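Local coordinates for probable leucine/isoleucine/valine-binding protein (Rhodopirellula baltica, PDB 4KV7) that probably binds leucine, isoleucine, valine or a related small ligand as a periplasmic binding protein, although its ligand has not been established, at residues P228-I233 against R258-L263; N242-A247 against G266-Q271; K315-I320 against S327-A332. The protein carries 1 engineered substitution. All blocks are in the same frame, centred on the assembly; numbering follows the deposited sequence. Where two conformers were deposited one is given.

Contact 1 (P228-I233 against R258-L263); sequences PCSKLI and RSLGDL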
# COMPACT_ATOMS: atom_id res chain seq x y z
N PRO A 228 -11.48 -11.46 1.24
CA PRO A 228 -11.42 -12.50 2.26
C PRO A 228 -11.53 -11.94 3.67
O PRO A 228 -12.10 -12.61 4.53
CB PRO A 228 -10.06 -13.17 2.01
CG PRO A 228 -9.26 -12.15 1.29
CD PRO A 228 -10.24 -11.40 0.45
N CYS A 229 -11.01 -10.74 3.92
CA CYS A 229 -11.14 -10.16 5.25
C CYS A 229 -12.59 -9.86 5.60
O CYS A 229 -13.02 -10.09 6.74
CB CYS A 229 -10.26 -8.92 5.39
SG CYS A 229 -8.49 -9.33 5.46
N SER A 230 -13.36 -9.38 4.63
CA SER A 230 -14.78 -9.13 4.86
C SER A 230 -15.51 -10.41 5.19
O SER A 230 -16.34 -10.45 6.10
CB SER A 230 -15.43 -8.50 3.63
OG SER A 230 -14.93 -7.20 3.40
N LYS A 231 -15.23 -11.47 4.44
CA LYS A 231 -15.86 -12.75 4.69
C LYS A 231 -15.49 -13.31 6.05
O LYS A 231 -16.33 -13.85 6.76
CB LYS A 231 -15.51 -13.75 3.59
CG LYS A 231 -16.20 -15.08 3.78
CD LYS A 231 -16.12 -15.96 2.56
CE LYS A 231 -16.68 -17.33 2.86
NZ LYS A 231 -16.39 -18.25 1.73
N LEU A 232 -14.22 -13.19 6.42
CA LEU A 232 -13.76 -13.64 7.72
C LEU A 232 -14.52 -12.93 8.84
O LEU A 232 -14.99 -13.57 9.79
CB LEU A 232 -12.25 -13.41 7.82
CG LEU A 232 -11.49 -13.91 9.06
CD1 LEU A 232 -11.69 -13.00 10.26
CD2 LEU A 232 -11.83 -15.35 9.40
N ILE A 233 -14.64 -11.61 8.74
CA ILE A 233 -15.34 -10.84 9.77
C ILE A 233 -16.82 -11.22 9.87
O ILE A 233 -17.34 -11.40 10.97
CB ILE A 233 -15.16 -9.35 9.55
CG1 ILE A 233 -13.71 -8.98 9.87
CG2 ILE A 233 -16.12 -8.55 10.44
CD1 ILE A 233 -13.30 -7.62 9.36
N ARG A 258 -17.08 -0.68 2.58
CA ARG A 258 -18.15 -0.79 1.60
C ARG A 258 -18.76 -2.19 1.60
O ARG A 258 -19.97 -2.34 1.50
CB ARG A 258 -17.63 -0.43 0.20
CG ARG A 258 -18.65 -0.38 -0.91
CD ARG A 258 -17.97 -0.03 -2.23
NE ARG A 258 -16.74 0.75 -2.01
CZ ARG A 258 -15.53 0.39 -2.43
NH1 ARG A 258 -15.36 -0.73 -3.11
NH2 ARG A 258 -14.49 1.16 -2.17
N SER A 259 -17.92 -3.21 1.72
CA SER A 259 -18.39 -4.58 1.72
C SER A 259 -19.15 -4.94 2.99
O SER A 259 -20.18 -5.62 2.94
CB SER A 259 -17.22 -5.55 1.52
OG SER A 259 -17.68 -6.89 1.59
N LEU A 260 -18.64 -4.48 4.13
CA LEU A 260 -19.19 -4.89 5.42
C LEU A 260 -20.31 -4.03 5.95
O LEU A 260 -21.11 -4.49 6.77
CB LEU A 260 -18.08 -4.93 6.47
CG LEU A 260 -17.13 -6.12 6.39
CD1 LEU A 260 -16.00 -5.93 7.38
CD2 LEU A 260 -17.88 -7.41 6.67
N GLY A 261 -20.39 -2.78 5.49
CA GLY A 261 -21.36 -1.84 6.02
C GLY A 261 -21.23 -1.67 7.53
O GLY A 261 -20.12 -1.44 8.03
N ASP A 262 -22.34 -1.80 8.24
CA ASP A 262 -22.36 -1.65 9.70
C ASP A 262 -21.40 -2.59 10.42
O ASP A 262 -20.95 -2.31 11.53
CB ASP A 262 -23.78 -1.87 10.24
CG ASP A 262 -24.77 -0.84 9.73
OD1 ASP A 262 -24.35 0.31 9.49
OD2 ASP A 262 -25.96 -1.18 9.57
N LEU A 263 -21.07 -3.71 9.79
CA LEU A 263 -20.23 -4.73 10.41
C LEU A 263 -18.77 -4.28 10.48
O LEU A 263 -17.96 -4.91 11.15
CB LEU A 263 -20.34 -6.05 9.65
CG LEU A 263 -21.58 -6.93 9.88
CD1 LEU A 263 -22.88 -6.22 9.55
CD2 LEU A 263 -21.46 -8.22 9.08
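Leu260 reaches from the last turn of helix 253-260 onto helix 226-238 and lays its two methyl branches against different residues. CD2 rests on the backbone of Ser230, with Leu260 CD2 3.5 Å from Ser230 O, while CD1 meets the end of Ile233, with 3.8 Å between Leu260 CD1 and Ile233 CD1. The two aliphatic side chains cross at about a right angle, and Ile233 CG2 also lies close to Leu260 CD1. Leu260 CG stands beside its own backbone N (chi1 -76°), which sends the fork across the gap, and the CA atoms of Ser230 and Leu260 come to 6.1 Å.

Next to Leu260 in sequence, Ser259 brings its OG to 3.3 Å from Ser230 OG. In the conformer given, Ser230 OG is hydrogen-bonded to Tyr226 O in its own helix. Beyond the leucine the chain turns at Gly261, which has positive phi, and enters a 3-10 segment; there Leu263 O lies 4.1 Å from Ile233 CG2.

Two arginines of helix 226-238 hydrogen-bond to backbone oxygens of 258-263, Arg234 NH2 to Ser259 O and Arg237 NH1 to Leu263 O. Helix 226-238 thus packs beside the end of helix 253-260, with Ile233 touching Met222 of strand 219-223 and both Ile233 and Leu260 bearing on Ile267, which leads into strand 268-271.

Contact 2 (N242-A247 against G266-Q271); sequences NPQFLA and GIVATQ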
# COMPACT_ATOMS: atom_id res chain seq x y z
N ASN A 242 -16.14 -12.09 18.41
CA ASN A 242 -16.05 -10.65 18.16
C ASN A 242 -14.82 -9.99 18.77
O ASN A 242 -14.93 -9.14 19.65
CB ASN A 242 -17.32 -9.95 18.64
CG ASN A 242 -18.57 -10.39 17.88
OD1 ASN A 242 -18.85 -9.89 16.80
ND2 ASN A 242 -19.31 -11.33 18.46
N PRO A 243 -13.62 -10.36 18.30
CA PRO A 243 -12.41 -9.72 18.81
C PRO A 243 -12.27 -8.33 18.22
O PRO A 243 -13.05 -7.96 17.34
CB PRO A 243 -11.31 -10.60 18.22
CG PRO A 243 -11.88 -11.01 16.88
CD PRO A 243 -13.34 -11.27 17.17
N GLN A 244 -11.29 -7.57 18.67
CA GLN A 244 -10.91 -6.36 17.96
C GLN A 244 -10.19 -6.75 16.68
O GLN A 244 -9.15 -7.40 16.74
CB GLN A 244 -9.99 -5.50 18.82
CG GLN A 244 -9.45 -4.28 18.11
CD GLN A 244 -10.53 -3.26 17.79
OE1 GLN A 244 -11.14 -2.70 18.69
NE2 GLN A 244 -10.76 -3.01 16.51
N PHE A 245 -10.74 -6.37 15.53
CA PHE A 245 -10.09 -6.61 14.25
C PHE A 245 -9.24 -5.41 13.88
O PHE A 245 -9.68 -4.27 14.06
CB PHE A 245 -11.12 -6.89 13.16
CG PHE A 245 -11.81 -8.22 13.29
CD1 PHE A 245 -11.13 -9.39 12.99
CD2 PHE A 245 -13.12 -8.30 13.73
CE1 PHE A 245 -11.75 -10.61 13.10
CE2 PHE A 245 -13.74 -9.52 13.85
CZ PHE A 245 -13.05 -10.68 13.53
N LEU A 246 -8.04 -5.67 13.37
CA LEU A 246 -7.16 -4.60 12.91
C LEU A 246 -6.65 -4.95 11.52
O LEU A 246 -6.05 -6.01 11.33
CB LEU A 246 -5.95 -4.41 13.83
CG LEU A 246 -6.26 -4.12 15.30
CD1 LEU A 246 -6.29 -5.40 16.14
CD2 LEU A 246 -5.27 -3.13 15.87
N ALA A 247 -6.86 -4.05 10.56
CA ALA A 247 -6.48 -4.29 9.17
C ALA A 247 -5.23 -3.50 8.83
O ALA A 247 -5.15 -2.30 9.13
CB ALA A 247 -7.62 -3.87 8.26
N GLY A 266 -16.06 -0.12 14.16
CA GLY A 266 -15.18 -0.52 15.24
C GLY A 266 -13.86 -1.11 14.78
O GLY A 266 -12.94 -1.25 15.59
N ILE A 267 -13.75 -1.44 13.50
CA ILE A 267 -12.49 -1.96 12.97
C ILE A 267 -11.44 -0.85 12.94
O ILE A 267 -11.74 0.29 12.58
CB ILE A 267 -12.68 -2.53 11.55
CG1 ILE A 267 -13.58 -3.76 11.60
CG2 ILE A 267 -11.35 -2.89 10.93
CD1 ILE A 267 -13.91 -4.30 10.24
N VAL A 268 -10.21 -1.18 13.32
CA VAL A 268 -9.09 -0.24 13.23
C VAL A 268 -8.24 -0.65 12.05
O VAL A 268 -8.01 -1.84 11.83
CB VAL A 268 -8.26 -0.25 14.53
CG1 VAL A 268 -6.97 0.53 14.36
CG2 VAL A 268 -9.08 0.30 15.69
N ALA A 269 -7.81 0.31 11.25
CA ALA A 269 -7.00 0.01 10.07
C ALA A 269 -5.84 0.99 10.00
O ALA A 269 -6.05 2.21 10.00
CB ALA A 269 -7.85 0.08 8.79
N THR A 270 -4.62 0.47 9.92
CA THR A 270 -3.46 1.34 9.83
C THR A 270 -3.23 1.76 8.38
O THR A 270 -3.25 0.92 7.47
CB THR A 270 -2.20 0.68 10.39
OG1 THR A 270 -2.08 -0.66 9.90
CG2 THR A 270 -2.26 0.61 11.91
N GLN A 271 -3.00 3.05 8.17
CA GLN A 271 -2.72 3.59 6.85
C GLN A 271 -1.30 4.12 6.75
O GLN A 271 -0.68 4.49 7.76
CB GLN A 271 -3.71 4.71 6.52
CG GLN A 271 -5.18 4.32 6.70
CD GLN A 271 -5.55 3.06 5.96
OE1 GLN A 271 -5.25 2.91 4.78
NE2 GLN A 271 -6.21 2.14 6.65
O HOH W 1 -12.39 -0.31 18.17
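Gln244 and Gly266 meet at the start of a parallel strand pair, 244-247 beside 268-271, the two strands of a beta-alpha-beta unit whose crossover helix is 253-260. The side chain of Gln244 is bent at chi2 (67°), which turns its amide across toward Gly266 O. Gln244 NE2 donates to Gly266 O at 2.9 Å, nearly straight at 171°, and also to Phe245 O, approached from above the carbonyl plane; both acceptors lie in the plane of the amide. Val268 N donates to Phe245 O as well, so two donors grip this oxygen and tie the side chain into the strand pairing. Gln244 OE1 takes a hydrogen bond from a water that also donates to Gly266 O. A leucine in its place would probably leave Gly266 O without its amide donor and this water without one of its acceptors.

Leu246 and Val268 point to one face of the sheet, and Ala247 and Ala269 to the other, where their CB atoms are 4.0 Å apart. On this second side Phe245 CB lies near Ile267 CG1. Ala247 N donates to Val268 O, and the bond from Thr270 N to Ala247 O, at 2.9 Å, runs nearly along the C=O axis.

Contact 3 (K315-I320 against S327-A332); sequences KAVTSI and SSIAAA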
# COMPACT_ATOMS: atom_id res chain seq x y z
N LYS A 315 8.12 15.57 -8.91
CA LYS A 315 9.12 16.39 -8.24
C LYS A 315 10.54 15.96 -8.63
O LYS A 315 11.38 16.79 -8.98
CB LYS A 315 8.93 16.34 -6.72
CG LYS A 315 9.89 17.22 -5.93
CD LYS A 315 9.53 17.22 -4.45
CE LYS A 315 10.45 18.10 -3.61
NZ LYS A 315 10.15 19.54 -3.82
N ALA A 316 10.80 14.65 -8.60
CA ALA A 316 12.11 14.15 -9.00
C ALA A 316 12.41 14.47 -10.47
O ALA A 316 13.49 14.94 -10.80
CB ALA A 316 12.22 12.65 -8.74
N VAL A 317 11.45 14.22 -11.35
CA VAL A 317 11.67 14.47 -12.77
C VAL A 317 11.95 15.96 -13.04
O VAL A 317 12.83 16.29 -13.84
CB VAL A 317 10.49 13.96 -13.63
CG1 VAL A 317 10.65 14.39 -15.08
CG2 VAL A 317 10.40 12.44 -13.53
N THR A 318 11.25 16.84 -12.34
CA THR A 318 11.43 18.29 -12.50
C THR A 318 12.86 18.72 -12.22
O THR A 318 13.37 19.68 -12.81
CB THR A 318 10.47 19.08 -11.57
OG1 THR A 318 9.11 18.77 -11.91
CG2 THR A 318 10.67 20.58 -11.70
N SER A 319 13.53 18.00 -11.32
CA SER A 319 14.87 18.35 -10.90
C SER A 319 15.95 17.95 -11.89
O SER A 319 17.09 18.39 -11.78
CB SER A 319 15.18 17.71 -9.54
OG SER A 319 15.47 16.33 -9.68
N ILE A 320 15.61 17.10 -12.85
CA ILE A 320 16.61 16.56 -13.75
C ILE A 320 17.09 17.62 -14.72
O ILE A 320 16.28 18.31 -15.34
CB ILE A 320 16.08 15.34 -14.53
CG1 ILE A 320 15.79 14.18 -13.58
CG2 ILE A 320 17.09 14.90 -15.59
CD1 ILE A 320 15.11 13.00 -14.23
N SER A 327 18.41 5.92 -15.55
CA SER A 327 19.50 6.27 -14.66
C SER A 327 19.32 7.65 -14.03
O SER A 327 19.56 7.83 -12.84
CB SER A 327 20.85 6.17 -15.38
OG SER A 327 20.93 7.09 -16.44
N SER A 328 18.88 8.63 -14.82
CA SER A 328 18.72 9.96 -14.24
C SER A 328 17.50 10.04 -13.30
O SER A 328 17.48 10.83 -12.37
CB SER A 328 18.70 11.06 -15.30
OG SER A 328 17.54 11.00 -16.10
N ILE A 329 16.50 9.19 -13.53
CA ILE A 329 15.37 9.15 -12.60
C ILE A 329 15.77 8.51 -11.27
O ILE A 329 15.43 9.03 -10.21
CB ILE A 329 14.15 8.46 -13.22
CG1 ILE A 329 13.52 9.39 -14.27
CG2 ILE A 329 13.12 8.08 -12.14
CD1 ILE A 329 12.42 8.76 -15.07
N ALA A 330 16.53 7.42 -11.33
CA ALA A 330 17.02 6.79 -10.12
C ALA A 330 17.84 7.79 -9.31
O ALA A 330 17.67 7.92 -8.09
CB ALA A 330 17.85 5.56 -10.47
N ALA A 331 18.72 8.53 -9.98
CA ALA A 331 19.55 9.52 -9.32
C ALA A 331 18.71 10.66 -8.74
O ALA A 331 18.94 11.11 -7.63
CB ALA A 331 20.61 10.07 -10.27
N ALA A 332 17.71 11.11 -9.50
CA ALA A 332 16.89 12.23 -9.06
C ALA A 332 16.06 11.88 -7.82
O ALA A 332 15.85 12.72 -6.95
CB ALA A 332 15.99 12.71 -10.18
O HOH W 2 15.70 15.34 -7.06
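Ile320 lies over the flank of helix 326-335 and touches three of its residues. Ile320 CG1 sits 3.7 Å from Ala332 CB. The terminal CD1 extends past this methyl, with Ile320 CD1 3.9 Å from Ile329 CG1, and approaches both oxygens of Ser328, with Ile320 CD1 3.7 Å from Ser328 OG. CG1, anti to the carbonyl carbon (chi1 -65°), carries CD1 to Ile329 and Ser328, while CG2, anti to the backbone N, lies by Ser328 OG. The serine hydroxyl is hydrogen-bonded to Glu323 O and Ser325 N just before the segment, so the isoleucine covers a group already held by the turn.

Ala332 is the other centre of the contact. Ala332 CB points toward 315-320 and lies 3.4 Å from Ala316 O, close also to Ser319 OG and the methyl of Ala316. With only methyl groups between them, the backbones draw near, and the CA atoms of Ala316 and Ala332 are 5.2 Å apart. Ser319 OG donates back to Ala316 O at 2.7 Å, and Ser319 N binds the same oxygen, so two donors from one residue hold this carbonyl. A water joins the helices on this side by donating to Ser319 OG and to Ala332 O.

Val317 and Ile329 make a looser apolar contact further in, and both go on to strand 16-24, where Val317 touches Leu18 and Ile329 touches Phe20. The short helical segments cross at 113°, with their axes 8.8 Å apart at closest approach. They are two consecutive helices joined by a short connection and packed crosswise, as in an alpha-alpha corner, on strand 16-24 of the periplasmic binding protein fold.

How the contacts relate
From the N terminus, the chain first enters contact 1 on helix 226-238 and then contact 2 on strand 244-247. Helix 253-260 returns to close contact 1, and strand 268-271 closes contact 2, so the two loops cross. They also touch: Leu232 CD1 lies 3.7 Å from Phe245 CE1, part of the packing that ties the two helices to one side of the seven-stranded sheet. Contact 3 follows in series and closes a short loop between helices 301-319 and 326-335. Its centre is about 42 Å from that of contact 1 and 38 Å from that of contact 2, on the opposite side of the chain's centre, beside strand 16-24.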